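Local coordinates for protein putative phosphatase/phosphodiesterase MPN_349 (Mycoplasma pneumoniae M129, PDB 1T71) that binds two iron ions and is probably a metal-dependent phosphatase or phosphodiesterase of the YmdB-like family, perhaps acting on 2',3'-cyclic nucleotides, at residues S237-E249 / K259-Y272. Sequence-based numbering, arbitrary orientation.
Sequences SKCGAQLNGVFFE and KTEAIRIVEDDPRY
Lys259 pairs with Glu249 at the loop end of a long antiparallel beta hairpin. Its CG comes to the edge of the Phe247 ring, 3.8 Å from CE1, and its CB lies against the carboxylate of Glu249, whose OE1 hydrogen-bonds to Ser4 OG. Thr260 faces the other side of the sheet, where its CG2 packs on CB of Phe248. At Glu261 the backbone bonds to Phe247 in both directions, and the carboxylate reaches Tyr33. Ile263 pairs with Gly245 and reaches diagonally to Phe247 and Leu243, two places to either side of that glycine. With CG1 anti to the carbonyl carbon (chi1 -58°) and the chain extended beyond it (chi2 172°), Ile263 CD1 lies 3.9 Å from Phe247 CB. Ile263 CG2 touches Leu243 CD1 at 3.7 Å. Arg264 lies alongside Asn244 and grips it side-on: NE (3.0 Å) and NH2 (3.2 Å) both donate to OD1, which sits in the guanidinium plane. A bend at chi3 (-81°) turns the guanidinium to this oxygen. Water 2 links NH2 to Gln242 OE1. The amides of Asn244 and Gln242 donate to the carbonyls of Met206 and Pro209. The Gln242 side chain lies about 7 Å from that of the iron ligand His185. Ile265 sets its CB against that of Leu243, and Glu267 closes the strand pairing with Ala241. Beyond it, Asp269 OD2 accepts from Gly240 N at 3.2 Å, and OD1 accepts from Arg271 N in an Asx turn. Tyr272 CB touches Cys239 SG, and its ring meets Phe211 edge-to-face. Strand 259-267 is outermost in its mixed sheet within the chain, and 241-249 runs between it and strand 6-10. Leu243 and Ile265 pack on Ile21 of helix 15-23; on the other face, Phe248 stacks on Phe7 and meets Phe180 edge-to-face.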
loop_
_atom_site.group_PDB
_atom_site.type_symbol
_atom_site.label_atom_id
_atom_site.label_comp_id
_atom_site.label_asym_id
_atom_site.label_seq_id
_atom_site.Cartn_x
_atom_site.Cartn_y
_atom_site.Cartn_z
ATOM N N SER A 237 -17.481 -5.491 0.233
ATOM C CA SER A 237 -17.815 -6.821 0.742
ATOM C C SER A 237 -17.642 -6.915 2.258
ATOM O O SER A 237 -16.751 -6.284 2.828
ATOM C CB SER A 237 -16.936 -7.881 0.073
ATOM O OG SER A 237 -17.006 -9.115 0.764
ATOM N N LYS A 238 -18.499 -7.706 2.900
ATOM C CA LYS A 238 -18.437 -7.904 4.345
ATOM C C LYS A 238 -18.074 -9.361 4.595
ATOM O O LYS A 238 -18.181 -9.858 5.717
ATOM C CB LYS A 238 -19.799 -7.619 4.987
ATOM C CG LYS A 238 -20.336 -6.219 4.753
ATOM C CD LYS A 238 -21.822 -6.143 5.102
ATOM C CE LYS A 238 -22.436 -4.830 4.637
ATOM N NZ LYS A 238 -23.927 -4.867 4.676
ATOM N N CYS A 239 -17.645 -10.043 3.538
ATOM C CA CYS A 239 -17.302 -11.454 3.629
ATOM C C CYS A 239 -15.869 -11.729 4.086
ATOM O O CYS A 239 -14.914 -11.523 3.337
ATOM C CB CYS A 239 -17.552 -12.122 2.275
ATOM S SG CYS A 239 -17.552 -13.924 2.335
ATOM N N GLY A 240 -15.735 -12.188 5.327
ATOM C CA GLY A 240 -14.433 -12.521 5.882
ATOM C C GLY A 240 -13.385 -11.427 5.827
ATOM O O GLY A 240 -13.715 -10.250 5.704
ATOM N N ALA A 241 -12.113 -11.809 5.913
ATOM C CA ALA A 241 -11.040 -10.823 5.888
ATOM C C ALA A 241 -9.663 -11.414 5.654
ATOM O O ALA A 241 -9.422 -12.597 5.900
ATOM C CB ALA A 241 -11.035 -10.035 7.192
ATOM N N GLN A 242 -8.754 -10.570 5.184
ATOM C CA GLN A 242 -7.385 -10.989 4.943
ATOM C C GLN A 242 -6.440 -9.842 5.236
ATOM O O GLN A 242 -6.780 -8.667 5.049
ATOM C CB GLN A 242 -7.202 -11.464 3.491
ATOM C CG GLN A 242 -7.492 -10.407 2.428
ATOM C CD GLN A 242 -7.335 -10.939 1.016
ATOM O OE1 GLN A 242 -6.250 -11.367 0.618
ATOM N NE2 GLN A 242 -8.418 -10.920 0.251
ATOM N N LEU A 243 -5.257 -10.196 5.713
ATOM C CA LEU A 243 -4.217 -9.237 6.039
ATOM C C LEU A 243 -2.981 -9.684 5.273
ATOM O O LEU A 243 -2.574 -10.841 5.373
ATOM C CB LEU A 243 -3.945 -9.261 7.547
ATOM C CG LEU A 243 -2.800 -8.448 8.164
ATOM C CD1 LEU A 243 -1.458 -8.909 7.635
ATOM C CD2 LEU A 243 -3.007 -6.991 7.875
ATOM N N ASN A 244 -2.390 -8.770 4.512
ATOM C CA ASN A 244 -1.201 -9.078 3.732
ATOM C C ASN A 244 -0.161 -7.982 3.894
ATOM O O ASN A 244 -0.469 -6.791 3.809
ATOM C CB ASN A 244 -1.574 -9.230 2.261
ATOM C CG ASN A 244 -2.423 -10.458 2.006
ATOM O OD1 ASN A 244 -1.905 -11.567 1.888
ATOM N ND2 ASN A 244 -3.738 -10.270 1.939
ATOM N N GLY A 245 1.079 -8.383 4.137
ATOM C CA GLY A 245 2.122 -7.398 4.317
ATOM C C GLY A 245 3.510 -7.973 4.181
ATOM O O GLY A 245 3.696 -9.137 3.810
ATOM N N VAL A 246 4.492 -7.137 4.478
ATOM C CA VAL A 246 5.878 -7.537 4.401
ATOM C C VAL A 246 6.660 -7.033 5.604
ATOM O O VAL A 246 6.552 -5.860 5.985
ATOM C CB VAL A 246 6.550 -6.966 3.140
ATOM C CG1 VAL A 246 8.052 -7.236 3.181
ATOM C CG2 VAL A 246 5.925 -7.573 1.898
ATOM N N PHE A 247 7.423 -7.932 6.214
ATOM C CA PHE A 247 8.285 -7.558 7.321
ATOM C C PHE A 247 9.689 -7.499 6.738
ATOM O O PHE A 247 10.074 -8.379 5.971
ATOM C CB PHE A 247 8.267 -8.600 8.440
ATOM C CG PHE A 247 9.523 -8.600 9.277
ATOM C CD1 PHE A 247 10.574 -9.466 8.978
ATOM C CD2 PHE A 247 9.686 -7.686 10.310
ATOM C CE1 PHE A 247 11.779 -9.412 9.700
ATOM C CE2 PHE A 247 10.881 -7.622 11.036
ATOM C CZ PHE A 247 11.931 -8.485 10.729
ATOM N N PHE A 248 10.442 -6.458 7.069
ATOM C CA PHE A 248 11.814 -6.366 6.590
ATOM C C PHE A 248 12.670 -5.577 7.560
ATOM O O PHE A 248 12.191 -4.639 8.199
ATOM C CB PHE A 248 11.896 -5.729 5.187
ATOM C CG PHE A 248 11.491 -4.282 5.135
ATOM C CD1 PHE A 248 10.150 -3.918 5.100
ATOM C CD2 PHE A 248 12.457 -3.280 5.092
ATOM C CE1 PHE A 248 9.770 -2.572 5.020
ATOM C CE2 PHE A 248 12.095 -1.933 5.013
ATOM C CZ PHE A 248 10.743 -1.579 4.976
ATOM N N GLU A 249 13.931 -5.975 7.693
ATOM C CA GLU A 249 14.841 -5.256 8.573
ATOM C C GLU A 249 16.114 -4.880 7.827
ATOM O O GLU A 249 16.731 -5.700 7.140
ATOM C CB GLU A 249 15.162 -6.068 9.833
ATOM C CG GLU A 249 16.257 -7.092 9.711
ATOM C CD GLU A 249 16.613 -7.690 11.063
ATOM O OE1 GLU A 249 16.944 -6.916 11.990
ATOM O OE2 GLU A 249 16.559 -8.932 11.197
ATOM N N LYS A 259 16.817 -8.926 6.041
ATOM C CA LYS A 259 15.809 -9.965 6.170
ATOM C C LYS A 259 14.434 -9.514 5.696
ATOM O O LYS A 259 14.099 -8.332 5.765
ATOM C CB LYS A 259 15.744 -10.425 7.634
ATOM C CG LYS A 259 14.584 -11.352 7.960
ATOM C CD LYS A 259 14.814 -12.128 9.253
ATOM C CE LYS A 259 15.969 -13.123 9.099
ATOM N NZ LYS A 259 16.049 -14.095 10.243
ATOM N N THR A 260 13.654 -10.468 5.195
ATOM C CA THR A 260 12.301 -10.206 4.726
ATOM C C THR A 260 11.448 -11.447 4.902
ATOM O O THR A 260 11.937 -12.570 4.797
ATOM C CB THR A 260 12.252 -9.834 3.233
ATOM O OG1 THR A 260 12.747 -10.931 2.453
ATOM C CG2 THR A 260 13.072 -8.590 2.963
ATOM N N GLU A 261 10.165 -11.232 5.167
ATOM C CA GLU A 261 9.221 -12.323 5.341
ATOM C C GLU A 261 7.824 -11.819 5.002
ATOM O O GLU A 261 7.436 -10.726 5.413
ATOM C CB GLU A 261 9.231 -12.821 6.787
ATOM C CG GLU A 261 8.492 -14.137 6.963
ATOM C CD GLU A 261 8.214 -14.475 8.412
ATOM O OE1 GLU A 261 9.149 -14.413 9.236
ATOM O OE2 GLU A 261 7.055 -14.817 8.726
ATOM N N ALA A 262 7.075 -12.610 4.247
ATOM C CA ALA A 262 5.719 -12.232 3.880
ATOM C C ALA A 262 4.788 -12.463 5.071
ATOM O O ALA A 262 4.895 -13.475 5.763
ATOM C CB ALA A 262 5.248 -13.059 2.689
ATOM N N ILE A 263 3.881 -11.521 5.309
ATOM C CA ILE A 263 2.930 -11.640 6.406
ATOM C C ILE A 263 1.539 -11.877 5.831
ATOM O O ILE A 263 1.064 -11.084 5.019
ATOM C CB ILE A 263 2.876 -10.355 7.247
ATOM C CG1 ILE A 263 4.262 -10.035 7.807
ATOM C CG2 ILE A 263 1.843 -10.512 8.361
ATOM C CD1 ILE A 263 4.346 -8.675 8.484
ATOM N N ARG A 264 0.891 -12.963 6.245
ATOM C CA ARG A 264 -0.452 -13.268 5.762
ATOM C C ARG A 264 -1.382 -13.903 6.796
ATOM O O ARG A 264 -1.010 -14.833 7.514
ATOM C CB ARG A 264 -0.401 -14.158 4.509
ATOM C CG ARG A 264 -1.662 -15.002 4.316
ATOM C CD ARG A 264 -1.795 -15.582 2.914
ATOM N NE ARG A 264 -2.333 -14.568 2.024
ATOM C CZ ARG A 264 -3.371 -14.744 1.217
ATOM N NH1 ARG A 264 -4.001 -15.908 1.167
ATOM N NH2 ARG A 264 -3.795 -13.732 0.478
ATOM N N ILE A 265 -2.597 -13.375 6.858
ATOM C CA ILE A 265 -3.616 -13.867 7.771
ATOM C C ILE A 265 -4.923 -13.932 6.989
ATOM O O ILE A 265 -5.301 -12.976 6.314
ATOM C CB ILE A 265 -3.777 -12.930 8.988
ATOM C CG1 ILE A 265 -2.465 -12.879 9.772
ATOM C CG2 ILE A 265 -4.899 -13.423 9.891
ATOM C CD1 ILE A 265 -2.476 -11.936 10.941
ATOM N N VAL A 266 -5.596 -15.073 7.065
ATOM C CA VAL A 266 -6.845 -15.255 6.354
ATOM C C VAL A 266 -7.952 -15.751 7.275
ATOM O O VAL A 266 -7.772 -16.714 8.028
ATOM C CB VAL A 266 -6.680 -16.258 5.193
ATOM C CG1 VAL A 266 -8.014 -16.450 4.485
ATOM C CG2 VAL A 266 -5.621 -15.749 4.215
ATOM N N GLU A 267 -9.099 -15.081 7.207
ATOM C CA GLU A 267 -10.259 -15.433 8.016
ATOM C C GLU A 267 -11.417 -15.722 7.070
ATOM O O GLU A 267 -11.895 -14.824 6.372
ATOM C CB GLU A 267 -10.639 -14.274 8.947
ATOM C CG GLU A 267 -9.534 -13.797 9.884
ATOM C CD GLU A 267 -9.201 -14.797 10.983
ATOM O OE1 GLU A 267 -8.407 -14.444 11.888
ATOM O OE2 GLU A 267 -9.727 -15.936 10.944
ATOM N N ASP A 268 -11.856 -16.975 7.035
ATOM C CA ASP A 268 -12.955 -17.353 6.168
ATOM C C ASP A 268 -14.282 -17.069 6.851
ATOM O O ASP A 268 -14.372 -17.044 8.081
ATOM C CB ASP A 268 -12.839 -18.829 5.789
ATOM C CG ASP A 268 -11.786 -19.071 4.726
ATOM O OD1 ASP A 268 -11.197 -20.175 4.691
ATOM O OD2 ASP A 268 -11.553 -18.151 3.913
ATOM N N ASP A 269 -15.304 -16.842 6.038
ATOM C CA ASP A 269 -16.637 -16.521 6.525
ATOM C C ASP A 269 -17.619 -17.587 6.052
ATOM O O ASP A 269 -17.717 -17.860 4.861
ATOM C CB ASP A 269 -17.045 -15.157 5.967
ATOM C CG ASP A 269 -18.277 -14.588 6.634
ATOM O OD1 ASP A 269 -19.283 -15.313 6.785
ATOM O OD2 ASP A 269 -18.234 -13.389 6.990
ATOM N N PRO A 270 -18.356 -18.211 6.984
ATOM C CA PRO A 270 -19.328 -19.248 6.622
ATOM C C PRO A 270 -20.394 -18.756 5.647
ATOM O O PRO A 270 -20.921 -19.526 4.843
ATOM C CB PRO A 270 -19.918 -19.659 7.974
ATOM C CG PRO A 270 -19.767 -18.404 8.805
ATOM C CD PRO A 270 -18.372 -17.962 8.436
ATOM N N ARG A 271 -20.694 -17.466 5.706
ATOM C CA ARG A 271 -21.710 -16.893 4.837
ATOM C C ARG A 271 -21.395 -17.017 3.336
ATOM O O ARG A 271 -22.278 -16.845 2.498
ATOM C CB ARG A 271 -21.961 -15.433 5.239
ATOM C CG ARG A 271 -21.240 -14.386 4.413
ATOM C CD ARG A 271 -22.239 -13.688 3.502
ATOM N NE ARG A 271 -23.387 -13.191 4.263
ATOM C CZ ARG A 271 -24.509 -12.737 3.716
ATOM N NH1 ARG A 271 -24.646 -12.716 2.395
ATOM N NH2 ARG A 271 -25.496 -12.305 4.491
ATOM N N TYR A 272 -20.146 -17.320 2.996
ATOM C CA TYR A 272 -19.773 -17.490 1.590
ATOM C C TYR A 272 -20.315 -18.836 1.098
ATOM O O TYR A 272 -20.642 -19.004 -0.080
ATOM C CB TYR A 272 -18.242 -17.459 1.428
ATOM C CG TYR A 272 -17.763 -17.995 0.093
ATOM C CD1 TYR A 272 -18.007 -17.298 -1.091
ATOM C CD2 TYR A 272 -17.114 -19.228 0.005
ATOM C CE1 TYR A 272 -17.614 -17.819 -2.335
ATOM C CE2 TYR A 272 -16.722 -19.756 -1.228
ATOM C CZ TYR A 272 -16.976 -19.046 -2.392
ATOM O OH TYR A 272 -16.598 -19.570 -3.608
HETATM O O HOH W 1 -17.314 -11.279 8.126
HETATM O O HOH W 2 -5.770 -13.504 -1.011
#